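Local coordinates for protein inositol dehydrogenase (Lactobacillus casei, PDB 4MKX) that probably catalyses the NAD-dependent oxidation of scyllo-inositol, as an oxidoreductase of the Gfo/Idh/MocA family, at residues Gly21-Gly26 and Glu70-Met75; Lys30-Asn35 and His106-Lys111; Ala83-Ser88 and Gln312-Ser317; Gln96-Leu101 and Gln124-Gln129; Met140-Asp145 and Ala328-Gln333. One frame throughout, in Å; residues are numbered along the deposited sequence.

Contact 1: Gly21-Gly26 and Glu70-Met75; sequences GIVGLG and EDFDDM
Val23, the last residue of strand 18-23, and Phe72, in the first turn of helix 72-78, face each other with their CA atoms 7.0 Å apart, and one helical turn on Met75 comes level with Gly21. The Phe72 ring carries the first pairing: Val23 CG1 rests 3.6 Å from Phe72 CE1, the side chains crossing at about a right angle. With CG anti to the backbone N (chi1 -179°), the ring reaches from the helix to the strand. Met75 runs straight as far as its sulfur and then bends (chi3 67°), which lays CE 3.9 Å from Ile22 O while SD lies 4.0 Å from Gly21 CA. A CB on Gly21 would run into that sulfur. At the helix start Asp71 is the N-cap, its OD2 accepting from Asp74 N at 2.8 Å. Beyond Val23 the chain enters a glycine-rich turn that fits the GxGxxG pattern of Rossmann folds, as expected for a nucleotide-binding domain. Were Phe72 replaced by alanine, a gap would probably open beside Val23, its CG1 left without this aromatic partner. No hydrogen bond joins these two segments; they meet by van der Waals packing in the buried interior.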
# COMPACT_ATOMS: atom_id res chain seq x y z
N GLY A 21 18.30 10.69 38.34
CA GLY A 21 18.25 9.39 38.99
C GLY A 21 17.03 8.64 38.50
O GLY A 21 16.00 9.24 38.25
N ILE A 22 17.16 7.32 38.36
CA ILE A 22 16.07 6.51 37.86
C ILE A 22 15.69 5.44 38.88
O ILE A 22 16.54 4.93 39.61
CB ILE A 22 16.43 5.87 36.49
CG1 ILE A 22 15.19 5.23 35.86
CG2 ILE A 22 17.55 4.84 36.61
CD1 ILE A 22 15.36 4.90 34.37
N VAL A 23 14.40 5.14 38.95
CA VAL A 23 13.94 3.99 39.72
C VAL A 23 13.12 3.13 38.77
O VAL A 23 12.32 3.65 38.00
CB VAL A 23 13.11 4.40 40.95
CG1 VAL A 23 11.90 5.28 40.56
CG2 VAL A 23 12.66 3.16 41.72
N GLY A 24 13.33 1.82 38.83
CA GLY A 24 12.66 0.90 37.94
C GLY A 24 13.59 0.56 36.79
O GLY A 24 13.85 1.41 35.93
N LEU A 25 14.11 -0.66 36.79
CA LEU A 25 15.03 -1.07 35.74
C LEU A 25 14.54 -2.34 35.07
O LEU A 25 15.32 -3.23 34.74
CB LEU A 25 16.45 -1.22 36.29
CG LEU A 25 17.14 0.10 36.64
CD1 LEU A 25 18.43 -0.13 37.41
CD2 LEU A 25 17.43 0.90 35.38
N GLY A 26 13.22 -2.43 34.89
CA GLY A 26 12.64 -3.45 34.05
C GLY A 26 12.85 -3.07 32.60
O GLY A 26 13.69 -2.20 32.30
N GLU A 70 19.12 1.18 47.24
CA GLU A 70 18.13 0.13 47.41
C GLU A 70 16.78 0.75 47.76
O GLU A 70 15.74 0.09 47.67
CB GLU A 70 18.55 -0.84 48.52
CG GLU A 70 19.74 -1.73 48.18
CD GLU A 70 21.08 -1.02 48.29
OE1 GLU A 70 21.22 -0.12 49.15
OE2 GLU A 70 22.00 -1.37 47.51
N ASP A 71 16.80 2.02 48.14
CA ASP A 71 15.60 2.71 48.61
C ASP A 71 15.42 4.03 47.87
O ASP A 71 16.35 4.82 47.78
CB ASP A 71 15.70 2.97 50.12
CG ASP A 71 14.51 3.74 50.65
OD1 ASP A 71 13.47 3.10 50.88
OD2 ASP A 71 14.61 4.97 50.82
N PHE A 72 14.21 4.28 47.35
CA PHE A 72 13.95 5.50 46.58
C PHE A 72 14.15 6.78 47.38
O PHE A 72 14.72 7.75 46.88
CB PHE A 72 12.56 5.47 45.96
CG PHE A 72 12.24 6.69 45.13
CD1 PHE A 72 12.66 6.76 43.80
CD2 PHE A 72 11.54 7.76 45.66
CE1 PHE A 72 12.38 7.87 43.03
CE2 PHE A 72 11.26 8.87 44.90
CZ PHE A 72 11.67 8.93 43.57
N ASP A 73 13.66 6.81 48.62
CA ASP A 73 13.80 8.01 49.41
C ASP A 73 15.26 8.29 49.73
O ASP A 73 15.66 9.44 49.84
CB ASP A 73 12.98 7.91 50.70
CG ASP A 73 11.50 7.77 50.42
OD1 ASP A 73 10.88 8.79 50.06
OD2 ASP A 73 10.98 6.64 50.53
N ASP A 74 16.04 7.22 49.87
CA ASP A 74 17.47 7.36 50.12
C ASP A 74 18.11 8.04 48.92
O ASP A 74 18.92 8.95 49.08
CB ASP A 74 18.10 5.99 50.36
CG ASP A 74 19.55 6.09 50.81
OD1 ASP A 74 19.98 7.20 51.20
OD2 ASP A 74 20.25 5.05 50.78
N MET A 75 17.71 7.64 47.72
CA MET A 75 18.27 8.26 46.51
C MET A 75 17.93 9.74 46.41
O MET A 75 18.81 10.57 46.15
CB MET A 75 17.79 7.55 45.24
CG MET A 75 18.31 8.23 43.97
SD MET A 75 17.85 7.39 42.43
CE MET A 75 16.08 7.61 42.42

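Contact 2: Lys30-Asn35 and His106-Lys111; sequences KIHATN and HVFSEK
His32 and Glu110 form the close part of this contact, a His-carboxylate hydrogen bond in which His32 NE2 donates to Glu110 OE2 at 2.8 Å. The bond is nearly straight, 171° at the hydrogen, and meets the anti lone pair of OE2 almost in the imidazole plane. Ring and carboxylate are themselves nearly coplanar, 24° apart. Glu110 brings its carboxylate back toward the helix through a bend at chi2 (-61°). On its other nitrogen, ND1, the imidazole is hydrogen-bonded to Glu311, so both ring nitrogens are held and its rotation is fixed between two acidic side chains, which would probably favour the protonated ring. The pair links helix 27-38, the first helix of the Rossmann domain, to the C-terminal end of strand 106-109, across the intervening strand 83-86. The looser part is Phe108, which makes a T-shaped contact, its edge toward the face of His32, with ring centroids 5.4 Å apart; its nearest atom, Phe108 CE1, stays 4.0 Å from His32 NE2. Past the contact Lys111, partly exposed, donates its backbone N to Glu110 OE1 at 3.2 Å, well out of the carboxylate plane.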
# COMPACT_ATOMS: atom_id res chain seq x y z
N LYS A 30 15.09 0.20 31.51
CA LYS A 30 16.38 0.04 30.86
C LYS A 30 16.47 0.85 29.58
O LYS A 30 17.54 1.38 29.25
CB LYS A 30 16.68 -1.44 30.60
CG LYS A 30 17.15 -2.17 31.85
CD LYS A 30 17.37 -3.66 31.63
CE LYS A 30 17.92 -4.29 32.90
NZ LYS A 30 18.34 -5.71 32.72
N ILE A 31 15.36 0.96 28.85
CA ILE A 31 15.33 1.81 27.67
C ILE A 31 15.60 3.27 28.02
O ILE A 31 16.47 3.90 27.44
CB ILE A 31 14.00 1.65 26.90
CG1 ILE A 31 13.87 0.22 26.36
CG2 ILE A 31 13.90 2.67 25.77
CD1 ILE A 31 12.50 -0.11 25.82
N HIS A 32 14.86 3.80 29.00
CA HIS A 32 15.06 5.18 29.42
C HIS A 32 16.47 5.39 29.94
O HIS A 32 17.11 6.40 29.64
CB HIS A 32 14.07 5.55 30.53
CG HIS A 32 12.67 5.81 30.05
ND1 HIS A 32 12.39 6.66 29.00
CD2 HIS A 32 11.48 5.37 30.51
CE1 HIS A 32 11.08 6.70 28.81
NE2 HIS A 32 10.50 5.94 29.72
N ALA A 33 16.95 4.45 30.75
CA ALA A 33 18.27 4.58 31.36
C ALA A 33 19.36 4.61 30.30
O ALA A 33 20.26 5.46 30.35
CB ALA A 33 18.52 3.44 32.33
N THR A 34 19.28 3.69 29.35
CA THR A 34 20.27 3.62 28.27
C THR A 34 20.24 4.90 27.44
O THR A 34 21.29 5.46 27.10
CB THR A 34 20.02 2.41 27.37
OG1 THR A 34 20.05 1.23 28.16
CG2 THR A 34 21.07 2.31 26.27
N ASN A 35 19.04 5.36 27.11
CA ASN A 35 18.91 6.58 26.32
C ASN A 35 19.50 7.79 27.03
O ASN A 35 20.25 8.56 26.44
CB ASN A 35 17.45 6.83 25.96
CG ASN A 35 16.93 5.91 24.89
OD1 ASN A 35 17.70 5.22 24.21
ND2 ASN A 35 15.62 5.89 24.73
N HIS A 106 12.90 17.64 39.93
CA HIS A 106 12.00 17.60 38.77
C HIS A 106 11.60 16.16 38.51
O HIS A 106 12.38 15.24 38.78
CB HIS A 106 12.70 18.18 37.54
CG HIS A 106 13.14 19.60 37.72
ND1 HIS A 106 12.30 20.67 37.53
CD2 HIS A 106 14.35 20.12 38.05
CE1 HIS A 106 12.97 21.79 37.75
NE2 HIS A 106 14.21 21.48 38.07
N VAL A 107 10.40 15.95 38.00
CA VAL A 107 9.87 14.60 37.91
C VAL A 107 9.34 14.22 36.53
O VAL A 107 8.48 14.92 35.98
CB VAL A 107 8.73 14.38 38.93
CG1 VAL A 107 8.12 12.99 38.74
CG2 VAL A 107 9.26 14.56 40.35
N PHE A 108 9.88 13.15 35.96
CA PHE A 108 9.25 12.46 34.85
C PHE A 108 8.67 11.17 35.41
O PHE A 108 9.39 10.39 36.05
CB PHE A 108 10.29 12.13 33.77
CG PHE A 108 9.74 11.32 32.61
CD1 PHE A 108 9.62 9.93 32.70
CD2 PHE A 108 9.37 11.95 31.43
CE1 PHE A 108 9.11 9.18 31.64
CE2 PHE A 108 8.86 11.20 30.36
CZ PHE A 108 8.74 9.82 30.47
N SER A 109 7.40 10.91 35.15
CA SER A 109 6.82 9.65 35.60
C SER A 109 6.23 8.90 34.42
O SER A 109 5.56 9.50 33.60
CB SER A 109 5.71 9.92 36.63
OG SER A 109 5.09 8.72 37.02
N GLU A 110 6.48 7.60 34.35
CA GLU A 110 5.73 6.79 33.40
C GLU A 110 4.25 6.75 33.74
O GLU A 110 3.84 7.04 34.87
CB GLU A 110 6.27 5.35 33.35
CG GLU A 110 7.37 5.16 32.32
CD GLU A 110 6.89 5.47 30.90
OE1 GLU A 110 5.67 5.37 30.63
OE2 GLU A 110 7.73 5.81 30.05
N LYS A 111 3.44 6.42 32.74
CA LYS A 111 2.03 6.17 32.97
C LYS A 111 1.84 4.86 33.72
O LYS A 111 2.72 4.01 33.73
CB LYS A 111 1.29 6.13 31.62
CG LYS A 111 1.70 4.98 30.68
CD LYS A 111 0.84 3.72 30.91
CE LYS A 111 1.42 2.50 30.18
NZ LYS A 111 0.69 1.25 30.52

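Contact 3: Ala83-Ser88 and Gln312-Ser317; sequences AVFIVS and QAFVNS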
# COMPACT_ATOMS: atom_id res chain seq x y z
N ALA A 83 16.89 15.69 38.96
CA ALA A 83 15.62 15.18 38.44
C ALA A 83 15.54 13.67 38.57
O ALA A 83 16.56 12.99 38.69
CB ALA A 83 15.46 15.59 36.97
N VAL A 84 14.31 13.14 38.52
CA VAL A 84 14.12 11.70 38.64
C VAL A 84 13.26 11.18 37.50
O VAL A 84 12.39 11.89 37.01
CB VAL A 84 13.44 11.32 39.98
CG1 VAL A 84 14.28 11.76 41.16
CG2 VAL A 84 12.05 11.93 40.07
N PHE A 85 13.52 9.95 37.08
CA PHE A 85 12.65 9.24 36.14
C PHE A 85 12.03 8.11 36.93
O PHE A 85 12.74 7.24 37.44
CB PHE A 85 13.46 8.64 35.00
CG PHE A 85 13.40 9.43 33.72
CD1 PHE A 85 13.89 10.73 33.67
CD2 PHE A 85 12.87 8.86 32.57
CE1 PHE A 85 13.84 11.46 32.50
CE2 PHE A 85 12.81 9.59 31.39
CZ PHE A 85 13.29 10.89 31.36
N ILE A 86 10.70 8.12 37.02
CA ILE A 86 10.01 7.10 37.78
C ILE A 86 9.46 6.05 36.83
O ILE A 86 8.53 6.32 36.06
CB ILE A 86 8.90 7.73 38.63
CG1 ILE A 86 9.54 8.61 39.70
CG2 ILE A 86 8.04 6.65 39.29
CD1 ILE A 86 8.59 9.60 40.35
N VAL A 87 10.07 4.87 36.86
CA VAL A 87 9.68 3.79 35.97
C VAL A 87 9.43 2.51 36.79
O VAL A 87 9.63 1.40 36.32
CB VAL A 87 10.74 3.56 34.86
CG1 VAL A 87 10.10 2.93 33.63
CG2 VAL A 87 11.40 4.88 34.46
N SER A 88 8.97 2.71 38.03
CA SER A 88 8.60 1.64 38.94
C SER A 88 7.21 1.12 38.59
O SER A 88 6.52 1.70 37.75
CB SER A 88 8.58 2.20 40.36
OG SER A 88 7.86 3.41 40.41
N GLN A 312 14.24 13.91 25.76
CA GLN A 312 14.94 15.16 25.45
C GLN A 312 14.07 16.36 25.79
O GLN A 312 14.57 17.38 26.29
CB GLN A 312 15.36 15.21 23.98
CG GLN A 312 16.35 16.34 23.67
CD GLN A 312 17.70 16.14 24.35
OE1 GLN A 312 18.48 15.26 23.97
NE2 GLN A 312 18.00 16.97 25.36
N ALA A 313 12.77 16.24 25.55
CA ALA A 313 11.86 17.33 25.87
C ALA A 313 11.84 17.62 27.37
O ALA A 313 11.74 18.77 27.79
CB ALA A 313 10.46 17.03 25.35
N PHE A 314 11.91 16.56 28.18
CA PHE A 314 11.92 16.74 29.63
C PHE A 314 13.17 17.49 30.08
O PHE A 314 13.09 18.46 30.84
CB PHE A 314 11.80 15.38 30.33
CG PHE A 314 11.94 15.45 31.82
CD1 PHE A 314 10.94 16.00 32.62
CD2 PHE A 314 13.07 14.94 32.43
CE1 PHE A 314 11.08 16.06 34.00
CE2 PHE A 314 13.22 14.99 33.81
CZ PHE A 314 12.21 15.54 34.60
N VAL A 315 14.32 17.05 29.58
CA VAL A 315 15.59 17.70 29.90
C VAL A 315 15.61 19.16 29.46
O VAL A 315 16.02 20.04 30.23
CB VAL A 315 16.78 16.92 29.31
CG1 VAL A 315 18.07 17.72 29.44
CG2 VAL A 315 16.93 15.58 30.00
N ASN A 316 15.17 19.43 28.23
CA ASN A 316 15.10 20.80 27.73
C ASN A 316 14.11 21.68 28.49
O ASN A 316 14.31 22.89 28.60
CB ASN A 316 14.79 20.83 26.23
CG ASN A 316 15.86 20.17 25.39
OD1 ASN A 316 16.94 19.84 25.88
ND2 ASN A 316 15.57 19.96 24.12
N SER A 317 13.04 21.08 29.01
CA SER A 317 12.03 21.84 29.75
C SER A 317 12.62 22.44 31.02
O SER A 317 12.23 23.53 31.44
CB SER A 317 10.81 20.97 30.09
OG SER A 317 11.07 20.08 31.17
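Phe314 meets strand 83-86 with one side of its ring. Ala83 CB lies at the ring's edge, near its plane, 3.9 Å from Phe314 CE2, whereas Phe85 approaches obliquely, its CE1 3.6 Å from Phe314 CD2. The two rings meet obliquely, centroids 5.5 Å apart and planes at 84°, and the side chains slide past each other in opposite directions. Other rings flank Phe85: Phe108 stacks with it and His32 meets it edge-to-face, which leaves Phe314 as one member of a buried aromatic cluster. Phe314 reaches the strand through its first torsion, 174°, which swings the ring away from the backbone N and out from the helix. Phe85 leaves its strand at an unusual first torsion, chi1 -102°, and only the far end of its ring gets to the helix. On the helix, Ser317 OG returns 2.6 Å to Phe314 O, and Gln312 NE2 reaches Asn316 OD1 one turn ahead. The contact is apolar packing of a helix on a face of the Rossmann sheet. Strand 83-86 lies between strands 18-23 and 106-109, and helix 304-319, from the C-terminal part of the chain, runs nearly antiparallel to it, the local axes 11.0 Å apart. Phe314 also touches His106 on the neighbouring strand, and Val315 touches Ile18 on the other, so that the helix spans three strands.

Contact 4: Gln96-Leu101 and Gln124-Gln129; sequences QIESAL and QQVIAQ
Val126 and Ile127 of helix 117-128 are the residues that meet Glu98 and Leu101 of helix 93-102, in a contact without hydrogen bonds, mostly between aliphatic groups, of two nearly parallel helices, their local axes 9.8 Å apart and inclined by 19°. Gln124, the first residue of its segment, turns away from this partner and toward helix 328-347, where its NE2 bonds to Glu329. Two residues on, Val126 is buried. Its CG2 touches the methylene portion of Glu98, 3.9 Å from Glu98 CG, the two side chains crossing at about a right angle, and its CG1 lies a looser 4.5 Å from Leu101 CD1. Glu98 runs extended beyond CG (chi2 -179°), so its chain passes over the valine methyl and its carboxylate travels on to the preceding turn of the other helix, where OE2 accepts from Thr123 and His122. With a leucine at Glu98, Thr123 and His122 would probably lose the carboxylate oxygen that both of them bond. Ile127 follows, with CG1 3.7 Å from Leu101 CD1; CD1 of the leucine also lies 3.9 Å from Ile127 CA, so it packs close against the helix backbone. Past Ile127 the chain leaves the interface, and helix 117-128 ends at Ala128. Both helices belong to the Rossmann domain and are joined through strand 106-109. Helix 93-102 packs on strands 83-86 and 106-109 through Ile97, Ala100 and Leu101, while Ile127 also touches Ala328, putting helix 117-128 between helix 93-102 and helix 328-347.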
# COMPACT_ATOMS: atom_id res chain seq x y z
N GLN A 96 6.27 8.04 45.06
CA GLN A 96 7.60 8.43 44.59
C GLN A 96 7.59 9.83 43.96
O GLN A 96 8.53 10.61 44.14
CB GLN A 96 8.18 7.36 43.66
CG GLN A 96 8.50 6.05 44.39
CD GLN A 96 8.89 4.92 43.47
OE1 GLN A 96 8.75 5.02 42.25
NE2 GLN A 96 9.38 3.83 44.04
N ILE A 97 6.52 10.15 43.23
CA ILE A 97 6.31 11.51 42.72
C ILE A 97 6.32 12.53 43.88
O ILE A 97 7.02 13.54 43.82
CB ILE A 97 4.99 11.62 41.94
CG1 ILE A 97 5.11 10.93 40.58
CG2 ILE A 97 4.63 13.07 41.69
CD1 ILE A 97 3.74 10.73 39.93
N GLU A 98 5.52 12.28 44.92
CA GLU A 98 5.45 13.19 46.06
C GLU A 98 6.79 13.38 46.75
O GLU A 98 7.19 14.50 47.05
CB GLU A 98 4.38 12.72 47.06
CG GLU A 98 2.96 12.90 46.54
CD GLU A 98 1.91 12.45 47.54
OE1 GLU A 98 2.25 12.29 48.73
OE2 GLU A 98 0.75 12.27 47.12
N SER A 99 7.47 12.27 47.01
CA SER A 99 8.77 12.32 47.67
C SER A 99 9.80 13.09 46.86
O SER A 99 10.57 13.89 47.40
CB SER A 99 9.29 10.91 47.92
OG SER A 99 10.66 10.95 48.24
N ALA A 100 9.82 12.86 45.55
CA ALA A 100 10.79 13.55 44.70
C ALA A 100 10.54 15.05 44.69
O ALA A 100 11.48 15.84 44.77
CB ALA A 100 10.76 12.99 43.29
N LEU A 101 9.28 15.44 44.60
CA LEU A 101 8.93 16.86 44.56
C LEU A 101 9.25 17.52 45.89
O LEU A 101 9.75 18.65 45.93
CB LEU A 101 7.45 17.05 44.21
CG LEU A 101 7.09 16.74 42.76
CD1 LEU A 101 5.58 16.93 42.56
CD2 LEU A 101 7.86 17.63 41.81
N GLN A 124 -2.00 15.57 43.04
CA GLN A 124 -2.24 16.82 42.33
C GLN A 124 -2.00 18.03 43.22
O GLN A 124 -1.46 19.03 42.76
CB GLN A 124 -3.66 16.86 41.79
CG GLN A 124 -3.86 16.02 40.55
CD GLN A 124 -5.27 16.10 40.04
OE1 GLN A 124 -6.17 15.50 40.62
NE2 GLN A 124 -5.48 16.84 38.96
N GLN A 125 -2.42 17.94 44.48
CA GLN A 125 -2.18 19.02 45.43
C GLN A 125 -0.68 19.24 45.67
O GLN A 125 -0.21 20.38 45.63
CB GLN A 125 -2.92 18.74 46.74
CG GLN A 125 -2.56 19.69 47.87
CD GLN A 125 -3.05 21.12 47.64
OE1 GLN A 125 -3.79 21.39 46.70
NE2 GLN A 125 -2.65 22.03 48.51
N VAL A 126 0.05 18.16 45.90
CA VAL A 126 1.50 18.24 46.10
C VAL A 126 2.17 18.87 44.88
O VAL A 126 3.02 19.74 45.00
CB VAL A 126 2.13 16.87 46.42
CG1 VAL A 126 3.63 16.99 46.58
CG2 VAL A 126 1.54 16.29 47.69
N ILE A 127 1.77 18.43 43.69
CA ILE A 127 2.30 19.01 42.46
C ILE A 127 2.04 20.51 42.37
O ILE A 127 2.92 21.28 42.00
CB ILE A 127 1.71 18.30 41.20
CG1 ILE A 127 2.18 16.84 41.15
CG2 ILE A 127 2.08 19.05 39.94
CD1 ILE A 127 1.46 16.01 40.07
N ALA A 128 0.83 20.94 42.75
CA ALA A 128 0.47 22.35 42.69
C ALA A 128 1.31 23.18 43.67
O ALA A 128 1.52 24.38 43.46
CB ALA A 128 -1.01 22.53 42.98
N GLN A 129 1.77 22.55 44.74
CA GLN A 129 2.58 23.25 45.75
C GLN A 129 4.04 23.35 45.34
O GLN A 129 4.85 23.93 46.06
CB GLN A 129 2.45 22.57 47.11
CG GLN A 129 1.07 22.72 47.74
CD GLN A 129 0.92 21.94 49.02
OE1 GLN A 129 1.37 20.80 49.13
NE2 GLN A 129 0.28 22.55 50.01

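Contact 5: Met140-Asp145 and Ala328-Gln333; sequences MRRFDD and AEDGLQ
Arg142 and Asp330 make a long, partly water-mediated salt bridge near the surface, between a 3-10 turn and the start of helix 328-347. The turn, 140-143, follows strand 135-137, the last strand of the Rossmann sheet in chain order, and leads into helix 145-155; the bridge therefore ties the chain leaving that sheet to the long helix near the C-terminus. Arg142 holds its side chain extended from CG to NE, and this length spans the wide separation of the backbones, whose nearest CA atoms, of Arg142 and Asp330, are 12.1 Å apart. The guanidinium and the carboxylate are inclined by 59° and approach obliquely, so they do not form the flat two-pronged pairing; Arg142 NH2 stands 3.7 Å from Asp330 OD2. Each charge has its stronger partner outside the pair: Arg142 NH2 bonds to Asp201 and Asp330 OD1 to Arg204, both on helix 197-207. The four side chains form a small network of alternating charge, in which the Arg142-Asp330 link is probably the weakest. Asp330 OD2 also accepts from Thr327 N, just ahead of the helix, which helps to fix the carboxylate. Just after the turn, Asp144 caps helix 145-155, its OD2 accepting from Tyr147 N. One water closes the gap between the two charged groups, accepting from Arg142 NH2 at 3.1 Å and donating to Asp330 OD1 at 2.7 Å.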
# COMPACT_ATOMS: atom_id res chain seq x y z
N MET A 140 4.08 8.96 25.47
CA MET A 140 5.08 9.16 24.42
C MET A 140 4.49 9.33 23.03
O MET A 140 5.16 9.87 22.15
CB MET A 140 6.13 8.04 24.43
CG MET A 140 5.71 6.71 23.82
SD MET A 140 4.47 5.86 24.80
CE MET A 140 4.32 4.32 23.91
N ARG A 141 3.25 8.92 22.81
CA ARG A 141 2.68 9.06 21.47
C ARG A 141 2.56 10.53 21.08
O ARG A 141 2.62 10.88 19.91
CB ARG A 141 1.32 8.37 21.38
CG ARG A 141 1.42 6.88 21.59
CD ARG A 141 0.12 6.23 21.20
NE ARG A 141 0.06 4.86 21.68
CZ ARG A 141 -1.02 4.09 21.59
NH1 ARG A 141 -2.12 4.57 21.02
NH2 ARG A 141 -1.00 2.86 22.08
N ARG A 142 2.47 11.41 22.07
CA ARG A 142 2.46 12.84 21.77
C ARG A 142 3.77 13.31 21.16
O ARG A 142 3.82 14.40 20.58
CB ARG A 142 2.16 13.66 23.03
CG ARG A 142 0.80 13.38 23.62
CD ARG A 142 0.45 14.48 24.58
NE ARG A 142 -0.74 14.20 25.36
CZ ARG A 142 -1.42 15.15 26.00
NH1 ARG A 142 -1.00 16.40 25.92
NH2 ARG A 142 -2.51 14.84 26.69
N PHE A 143 4.83 12.51 21.28
CA PHE A 143 6.13 12.88 20.70
C PHE A 143 6.50 12.09 19.47
O PHE A 143 7.55 12.30 18.88
CB PHE A 143 7.23 12.74 21.76
CG PHE A 143 7.08 13.71 22.87
CD1 PHE A 143 6.29 13.41 23.97
CD2 PHE A 143 7.71 14.95 22.80
CE1 PHE A 143 6.15 14.33 25.00
CE2 PHE A 143 7.56 15.86 23.83
CZ PHE A 143 6.78 15.55 24.92
N ASP A 144 5.62 11.19 19.05
CA ASP A 144 5.88 10.35 17.89
C ASP A 144 5.69 11.16 16.62
O ASP A 144 4.71 11.90 16.51
CB ASP A 144 4.91 9.17 17.90
CG ASP A 144 5.03 8.32 16.67
OD1 ASP A 144 6.03 7.57 16.54
OD2 ASP A 144 4.13 8.36 15.82
N ASP A 145 6.62 11.02 15.67
CA ASP A 145 6.59 11.82 14.45
C ASP A 145 5.29 11.66 13.68
O ASP A 145 4.75 12.64 13.18
CB ASP A 145 7.78 11.51 13.55
CG ASP A 145 9.07 12.14 14.03
OD1 ASP A 145 9.02 13.12 14.83
OD2 ASP A 145 10.14 11.68 13.59
N ALA A 328 -0.79 16.57 35.39
CA ALA A 328 -1.32 15.57 36.29
C ALA A 328 -2.78 15.30 35.94
O ALA A 328 -3.28 14.21 36.16
CB ALA A 328 -1.21 16.04 37.72
N GLU A 329 -3.45 16.31 35.39
CA GLU A 329 -4.85 16.19 35.01
C GLU A 329 -5.01 15.25 33.82
O GLU A 329 -5.98 14.51 33.74
CB GLU A 329 -5.45 17.55 34.66
CG GLU A 329 -6.94 17.50 34.27
CD GLU A 329 -7.86 17.21 35.45
OE1 GLU A 329 -7.42 17.38 36.60
OE2 GLU A 329 -9.02 16.81 35.22
N ASP A 330 -4.07 15.30 32.88
CA ASP A 330 -4.09 14.34 31.78
C ASP A 330 -3.94 12.94 32.35
O ASP A 330 -4.55 11.99 31.88
CB ASP A 330 -2.97 14.65 30.78
CG ASP A 330 -3.19 15.94 30.04
OD1 ASP A 330 -4.34 16.20 29.63
OD2 ASP A 330 -2.23 16.72 29.87
N GLY A 331 -3.12 12.83 33.39
CA GLY A 331 -2.96 11.56 34.08
C GLY A 331 -4.21 11.09 34.80
O GLY A 331 -4.59 9.92 34.67
N LEU A 332 -4.82 11.98 35.58
CA LEU A 332 -6.05 11.64 36.28
C LEU A 332 -7.15 11.17 35.34
O LEU A 332 -7.77 10.13 35.58
CB LEU A 332 -6.56 12.85 37.07
CG LEU A 332 -7.95 12.71 37.69
CD1 LEU A 332 -7.95 11.63 38.76
CD2 LEU A 332 -8.41 14.03 38.24
N GLN A 333 -7.39 11.93 34.28
CA GLN A 333 -8.46 11.57 33.35
C GLN A 333 -8.19 10.26 32.63
O GLN A 333 -9.12 9.49 32.36
CB GLN A 333 -8.72 12.68 32.33
CG GLN A 333 -9.23 13.98 32.94
CD GLN A 333 -10.56 13.82 33.67
OE1 GLN A 333 -11.32 12.88 33.42
NE2 GLN A 333 -10.84 14.75 34.58
O HOH W 1 -4.46 17.17 27.11

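Contacts 1, 2 and 3 share the parallel sheet of the Rossmann domain, through its neighbouring strands 18-23, 83-86 and 106-109; contacts 2 and 3 are the nearest, their centres about 6 Å apart. Contact 4 lies about 17 Å from contact 2, between the helices before and after strand 106-109, and contact 5 about 18 Å from contact 4. In chain order, contacts 1 and 2 cross, contact 4 is nested inside the loop closed by contact 3, and contacts 3 and 5 cross. Contacts 1, 2 and 4 build the Rossmann domain itself, while contacts 3 and 5 join the late helices 304-319 and 328-347 to it and to the chain leaving it beyond strand 135-137.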